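Local coordinates for protein O-phospho-L-seryl-tRNA:Cys-tRNA synthase (Methanocaldococcus jannaschii DSM 2661, PDB 5X6B) that probably converts O-phosphoseryl-tRNA(Cys) to cysteinyl-tRNA(Cys), using covalently bound pyridoxal phosphate, at residues Y170-K174 / K337-I341; A246-V250 / L266-F272. One frame throughout, in Å; residues are numbered along the deposited sequence.

Contact 1: residues Y170-K174 / K337-I341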
loop_
_atom_site.group_PDB
_atom_site.type_symbol
_atom_site.label_atom_id
_atom_site.label_comp_id
_atom_site.label_asym_id
_atom_site.label_seq_id
_atom_site.Cartn_x
_atom_site.Cartn_y
_atom_site.Cartn_z
ATOM N N TYR B 170 10.636 16.803 34.526
ATOM C CA TYR B 170 11.282 17.892 33.790
ATOM C C TYR B 170 12.794 17.917 34.028
ATOM O O TYR B 170 13.250 17.757 35.162
ATOM C CB TYR B 170 10.674 19.243 34.171
ATOM C CG TYR B 170 11.172 20.386 33.315
ATOM C CD1 TYR B 170 10.576 20.675 32.095
ATOM C CD2 TYR B 170 12.250 21.163 33.717
ATOM C CE1 TYR B 170 11.033 21.711 31.302
ATOM C CE2 TYR B 170 12.714 22.204 32.931
ATOM C CZ TYR B 170 12.100 22.474 31.725
ATOM O OH TYR B 170 12.557 23.508 30.941
ATOM N N PRO B 171 13.580 18.108 32.953
ATOM C CA PRO B 171 13.112 18.241 31.570
ATOM C C PRO B 171 13.300 16.975 30.737
ATOM O O PRO B 171 12.829 16.917 29.602
ATOM C CB PRO B 171 13.991 19.366 31.033
ATOM C CG PRO B 171 15.310 19.118 31.721
ATOM C CD PRO B 171 14.999 18.490 33.073
ATOM N N THR B 172 13.983 15.978 31.290
ATOM C CA THR B 172 14.263 14.754 30.552
ATOM C C THR B 172 13.051 13.826 30.427
ATOM O O THR B 172 12.907 13.123 29.426
ATOM C CB THR B 172 15.420 13.973 31.197
ATOM O OG1 THR B 172 15.168 13.809 32.598
ATOM C CG2 THR B 172 16.734 14.718 30.997
ATOM N N TYR B 173 12.187 13.828 31.438
ATOM C CA TYR B 173 11.021 12.944 31.474
ATOM C C TYR B 173 11.403 11.488 31.211
ATOM O O TYR B 173 10.767 10.801 30.411
ATOM C CB TYR B 173 9.965 13.420 30.478
ATOM C CG TYR B 173 9.357 14.744 30.874
ATOM C CD1 TYR B 173 8.316 14.800 31.790
ATOM C CD2 TYR B 173 9.837 15.940 30.355
ATOM C CE1 TYR B 173 7.757 16.003 32.169
ATOM C CE2 TYR B 173 9.282 17.154 30.731
ATOM C CZ TYR B 173 8.241 17.175 31.642
ATOM O OH TYR B 173 7.678 18.371 32.026
ATOM N N LYS B 174 12.449 11.033 31.895
ATOM C CA LYS B 174 12.937 9.665 31.763
ATOM C C LYS B 174 12.182 8.692 32.667
ATOM O O LYS B 174 11.966 8.963 33.844
ATOM C CB LYS B 174 14.435 9.599 32.077
ATOM C CG LYS B 174 14.995 8.188 32.032
ATOM C CD LYS B 174 16.467 8.139 32.392
ATOM C CE LYS B 174 16.984 6.715 32.254
ATOM N NZ LYS B 174 18.436 6.612 32.531
ATOM N N LYS B 337 15.422 24.979 23.759
ATOM C CA LYS B 337 15.923 24.013 24.727
ATOM C C LYS B 337 15.404 22.622 24.404
ATOM O O LYS B 337 14.196 22.382 24.428
ATOM C CB LYS B 337 15.526 24.408 26.150
ATOM C CG LYS B 337 15.989 23.419 27.219
ATOM C CD LYS B 337 15.611 23.896 28.619
ATOM C CE LYS B 337 16.124 22.950 29.698
ATOM N NZ LYS B 337 17.606 22.799 29.651
ATOM N N GLN B 338 16.316 21.707 24.087
ATOM C CA GLN B 338 15.922 20.329 23.844
ATOM C C GLN B 338 15.355 19.723 25.120
ATOM O O GLN B 338 15.983 19.776 26.176
ATOM C CB GLN B 338 17.096 19.483 23.355
ATOM C CG GLN B 338 16.711 18.025 23.150
ATOM C CD GLN B 338 17.860 17.066 23.373
ATOM O OE1 GLN B 338 19.003 17.348 23.018
ATOM N NE2 GLN B 338 17.562 15.926 23.985
ATOM N N LEU B 339 14.161 19.154 25.021
ATOM C CA LEU B 339 13.586 18.433 26.141
ATOM C C LEU B 339 13.942 16.966 26.004
ATOM O O LEU B 339 14.414 16.531 24.955
ATOM C CB LEU B 339 12.071 18.627 26.200
ATOM C CG LEU B 339 11.652 20.068 26.495
ATOM C CD1 LEU B 339 10.138 20.204 26.546
ATOM C CD2 LEU B 339 12.297 20.546 27.791
ATOM N N GLY B 340 13.733 16.206 27.071
ATOM C CA GLY B 340 14.017 14.789 27.035
ATOM C C GLY B 340 15.471 14.488 27.325
ATOM O O GLY B 340 16.269 15.386 27.598
ATOM N N ILE B 341 15.807 13.207 27.266
ATOM C CA ILE B 341 17.168 12.740 27.480
ATOM C C ILE B 341 18.175 13.346 26.493
ATOM O O ILE B 341 17.971 13.303 25.277
ATOM C CB ILE B 341 17.221 11.200 27.379
ATOM C CG1 ILE B 341 16.392 10.572 28.504
ATOM C CG2 ILE B 341 18.659 10.699 27.388
ATOM C CD1 ILE B 341 16.342 9.051 28.479
#
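A cis-proline turn at Tyr170-Pro171 meets the chain that leaves strand 337-338. This strand is an edge of the small antiparallel sheet, and the turn belongs to the loop after strand 160-166 of the large sheet. The contact ties a loop of the large-sheet domain to the edge of the small sheet in a fold type I enzyme. One hydrogen bond crosses it. Gly340 N donates to Pro171 O at 2.8 Å. The bond is nearly straight (164°), but the donor is tilted 31° from the carbonyl plane.

The backbones come close next to it. Gly340 CA makes a CA-H...O contact of 3.1 Å with Thr172 O. Thr172 O also accepts from Asn208 ND2, and Asn208 OD1 takes Ile341 N, so one asparagine amide bridges both segments.

Apolar atoms pack on both flanks of the Gly340-Pro171 bond. The Tyr170 ring is covered on one face by Pro171 CB. Leu339 CD2 comes up to both residues, 3.8 Å from Pro171 CB and 3.9 Å from Tyr170 CE1. The Tyr170 hydroxyl is hydrogen-bonded to Glu352 OE1 of strand 349-352. Lys337 meets Tyr170 through its methylenes, with CE 3.8 Å from Tyr170 OH. On the other flank the Lys174 chain, extended beyond CG, crosses Ile341. Its CG lies 3.9 Å from Ile341 CD1.

Contact 2: residues A246-V250 / L266-F272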
loop_
_atom_site.group_PDB
_atom_site.type_symbol
_atom_site.label_atom_id
_atom_site.label_comp_id
_atom_site.label_asym_id
_atom_site.label_seq_id
_atom_site.Cartn_x
_atom_site.Cartn_y
_atom_site.Cartn_z
ATOM N N ALA B 246 11.774 -9.898 25.053
ATOM C CA ALA B 246 10.407 -9.499 24.755
ATOM C C ALA B 246 9.581 -10.708 24.328
ATOM O O ALA B 246 10.059 -11.582 23.600
ATOM C CB ALA B 246 10.388 -8.428 23.675
ATOM N N ASP B 247 8.341 -10.758 24.799
ATOM C CA ASP B 247 7.420 -11.820 24.415
ATOM C C ASP B 247 6.677 -11.397 23.161
ATOM O O ASP B 247 6.447 -12.196 22.250
ATOM C CB ASP B 247 6.443 -12.119 25.549
ATOM C CG ASP B 247 7.146 -12.565 26.814
ATOM O OD1 ASP B 247 7.992 -13.485 26.737
ATOM O OD2 ASP B 247 6.880 -11.964 27.874
ATOM N N PHE B 248 6.314 -10.121 23.126
ATOM C CA PHE B 248 5.641 -9.542 21.978
ATOM C C PHE B 248 6.334 -8.266 21.520
ATOM O O PHE B 248 6.899 -7.522 22.325
ATOM C CB PHE B 248 4.181 -9.240 22.306
ATOM C CG PHE B 248 3.461 -10.375 22.960
ATOM C CD1 PHE B 248 3.003 -11.442 22.209
ATOM C CD2 PHE B 248 3.226 -10.368 24.325
ATOM C CE1 PHE B 248 2.334 -12.489 22.810
ATOM C CE2 PHE B 248 2.558 -11.410 24.929
ATOM C CZ PHE B 248 2.111 -12.473 24.170
ATOM N N ILE B 249 6.284 -8.024 20.216
ATOM C CA ILE B 249 6.743 -6.768 19.646
ATOM C C ILE B 249 5.735 -6.273 18.621
ATOM O O ILE B 249 5.356 -7.005 17.703
ATOM C CB ILE B 249 8.118 -6.907 18.976
ATOM C CG1 ILE B 249 9.198 -7.192 20.016
ATOM C CG2 ILE B 249 8.462 -5.641 18.202
ATOM C CD1 ILE B 249 10.550 -7.445 19.421
ATOM N N VAL B 250 5.285 -5.036 18.785
ATOM C CA VAL B 250 4.467 -4.410 17.760
ATOM C C VAL B 250 5.291 -3.379 16.995
ATOM O O VAL B 250 6.065 -2.616 17.579
ATOM C CB VAL B 250 3.207 -3.752 18.348
ATOM C CG1 VAL B 250 2.274 -4.820 18.908
ATOM C CG2 VAL B 250 3.576 -2.731 19.413
ATOM N N LEU B 266 3.059 -7.603 14.195
ATOM C CA LEU B 266 3.058 -8.160 15.538
ATOM C C LEU B 266 3.978 -9.366 15.547
ATOM O O LEU B 266 3.718 -10.358 14.869
ATOM C CB LEU B 266 1.648 -8.549 15.983
ATOM C CG LEU B 266 1.518 -9.279 17.327
ATOM C CD1 LEU B 266 2.119 -8.457 18.460
ATOM C CD2 LEU B 266 0.063 -9.610 17.628
ATOM N N ALA B 267 5.073 -9.265 16.291
ATOM C CA ALA B 267 5.995 -10.382 16.427
ATOM C C ALA B 267 5.825 -10.997 17.806
ATOM O O ALA B 267 5.536 -10.291 18.771
ATOM C CB ALA B 267 7.427 -9.933 16.206
ATOM N N PHE B 268 6.000 -12.311 17.899
ATOM C CA PHE B 268 5.750 -13.009 19.155
ATOM C C PHE B 268 6.458 -14.359 19.233
ATOM O O PHE B 268 6.793 -14.963 18.213
ATOM C CB PHE B 268 4.242 -13.195 19.365
ATOM C CG PHE B 268 3.543 -13.885 18.220
ATOM C CD1 PHE B 268 3.412 -15.266 18.201
ATOM C CD2 PHE B 268 3.006 -13.152 17.173
ATOM C CE1 PHE B 268 2.765 -15.902 17.156
ATOM C CE2 PHE B 268 2.361 -13.784 16.123
ATOM C CZ PHE B 268 2.242 -15.160 16.116
ATOM N N SER B 269 6.674 -14.824 20.460
ATOM C CA SER B 269 7.342 -16.097 20.704
ATOM C C SER B 269 6.409 -17.277 20.455
ATOM O O SER B 269 5.187 -17.145 20.573
ATOM C CB SER B 269 7.866 -16.153 22.139
ATOM O OG SER B 269 6.798 -16.082 23.071
ATOM N N GLU B 270 6.992 -18.429 20.128
ATOM C CA GLU B 270 6.230 -19.659 19.919
ATOM C C GLU B 270 5.342 -19.991 21.118
ATOM O O GLU B 270 4.274 -20.586 20.966
ATOM C CB GLU B 270 7.180 -20.827 19.633
ATOM C CG GLU B 270 6.497 -22.184 19.455
ATOM C CD GLU B 270 5.656 -22.273 18.189
ATOM O OE1 GLU B 270 5.747 -21.361 17.339
ATOM O OE2 GLU B 270 4.905 -23.262 18.040
ATOM N N GLU B 271 5.786 -19.586 22.305
ATOM C CA GLU B 271 5.060 -19.838 23.544
ATOM C C GLU B 271 3.638 -19.284 23.496
ATOM O O GLU B 271 2.706 -19.906 24.003
ATOM C CB GLU B 271 5.822 -19.234 24.729
ATOM C CG GLU B 271 5.167 -19.450 26.083
ATOM C CD GLU B 271 5.950 -18.813 27.217
ATOM O OE1 GLU B 271 7.029 -18.245 26.949
ATOM O OE2 GLU B 271 5.488 -18.876 28.376
ATOM N N PHE B 272 3.470 -18.123 22.872
ATOM C CA PHE B 272 2.162 -17.481 22.808
ATOM C C PHE B 272 1.504 -17.615 21.435
ATOM O O PHE B 272 0.513 -16.943 21.152
ATOM C CB PHE B 272 2.278 -16.000 23.165
ATOM C CG PHE B 272 2.742 -15.745 24.565
ATOM C CD1 PHE B 272 1.829 -15.594 25.594
ATOM C CD2 PHE B 272 4.093 -15.642 24.853
ATOM C CE1 PHE B 272 2.257 -15.348 26.890
ATOM C CE2 PHE B 272 4.527 -15.399 26.140
ATOM C CZ PHE B 272 3.608 -15.252 27.163
#
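Phe248, Ile249 and Val250 pair with Phe268, Ala267 and Leu266 in an antiparallel beta hairpin. The short strand axes are 4.6 Å apart.

Backbone bonds set the register. Ile249 and Ala267 form the hydrogen-bonded pair, with Ile249 N to Ala267 O at 2.8 Å and Ala267 N to Ile249 O at 2.7 Å. Phe248-Phe268 and Val250-Leu266 are the flanking non-hydrogen-bonded pairs. Beyond the strand ends, Ser269 N donates to Asp247 O at 3.2 Å.

Apolar packing follows the two faces of the sheet. Val250 CG1 touches Leu266 CD1 at 3.7 Å, on the face that also carries Phe248 and Phe268. Helix 122-132 covers Phe248 and Leu266 there. Ile249 and Ala267 meet on the other face. Phe268 has CG between its backbone N and carbonyl carbon (chi1 55°). Its ring leads away to strand 115-119, and CB is left to meet Phe248 CD1.

The aromatic pair is T-shaped. The Phe248 edge points at one face of Phe272, with planes at 59° and centroids 4.7 Å apart. Phe248 CZ lies over that face, offset toward the rim.

Asp247 touches Phe272 through carbon: CB lies 3.8 Å from Phe272 CE2. Its carboxylate turns to the neighbouring strand, where OD2 accepts from Phe226 N.

Backbone bonds thus fix the pairing, while ring and carbon packing holds Phe272, at the N-cap position of helix 273-276, against Phe248 and Asp247.

How the contacts relate
After its N-terminal helices the chain runs through strands 115-119, 139-143 and 160-166 of the mixed sheet and reaches 170-174. Contact 1 closes there, with 337-341, a loop whose closest ends are 163 residues apart. Contact 2 is nested inside that loop and closes a short hairpin of its own. The loop joining its strands contains Lys255, the lysine that carries the pyridoxal phosphate. Contact 2 thus works within the large sheet, between neighbouring strands. Contact 1 ties the loop beyond an outer strand of that sheet to the small sheet of strands 337-338, 349-352 and 389-392. Their nearest atoms are about 19 Å apart.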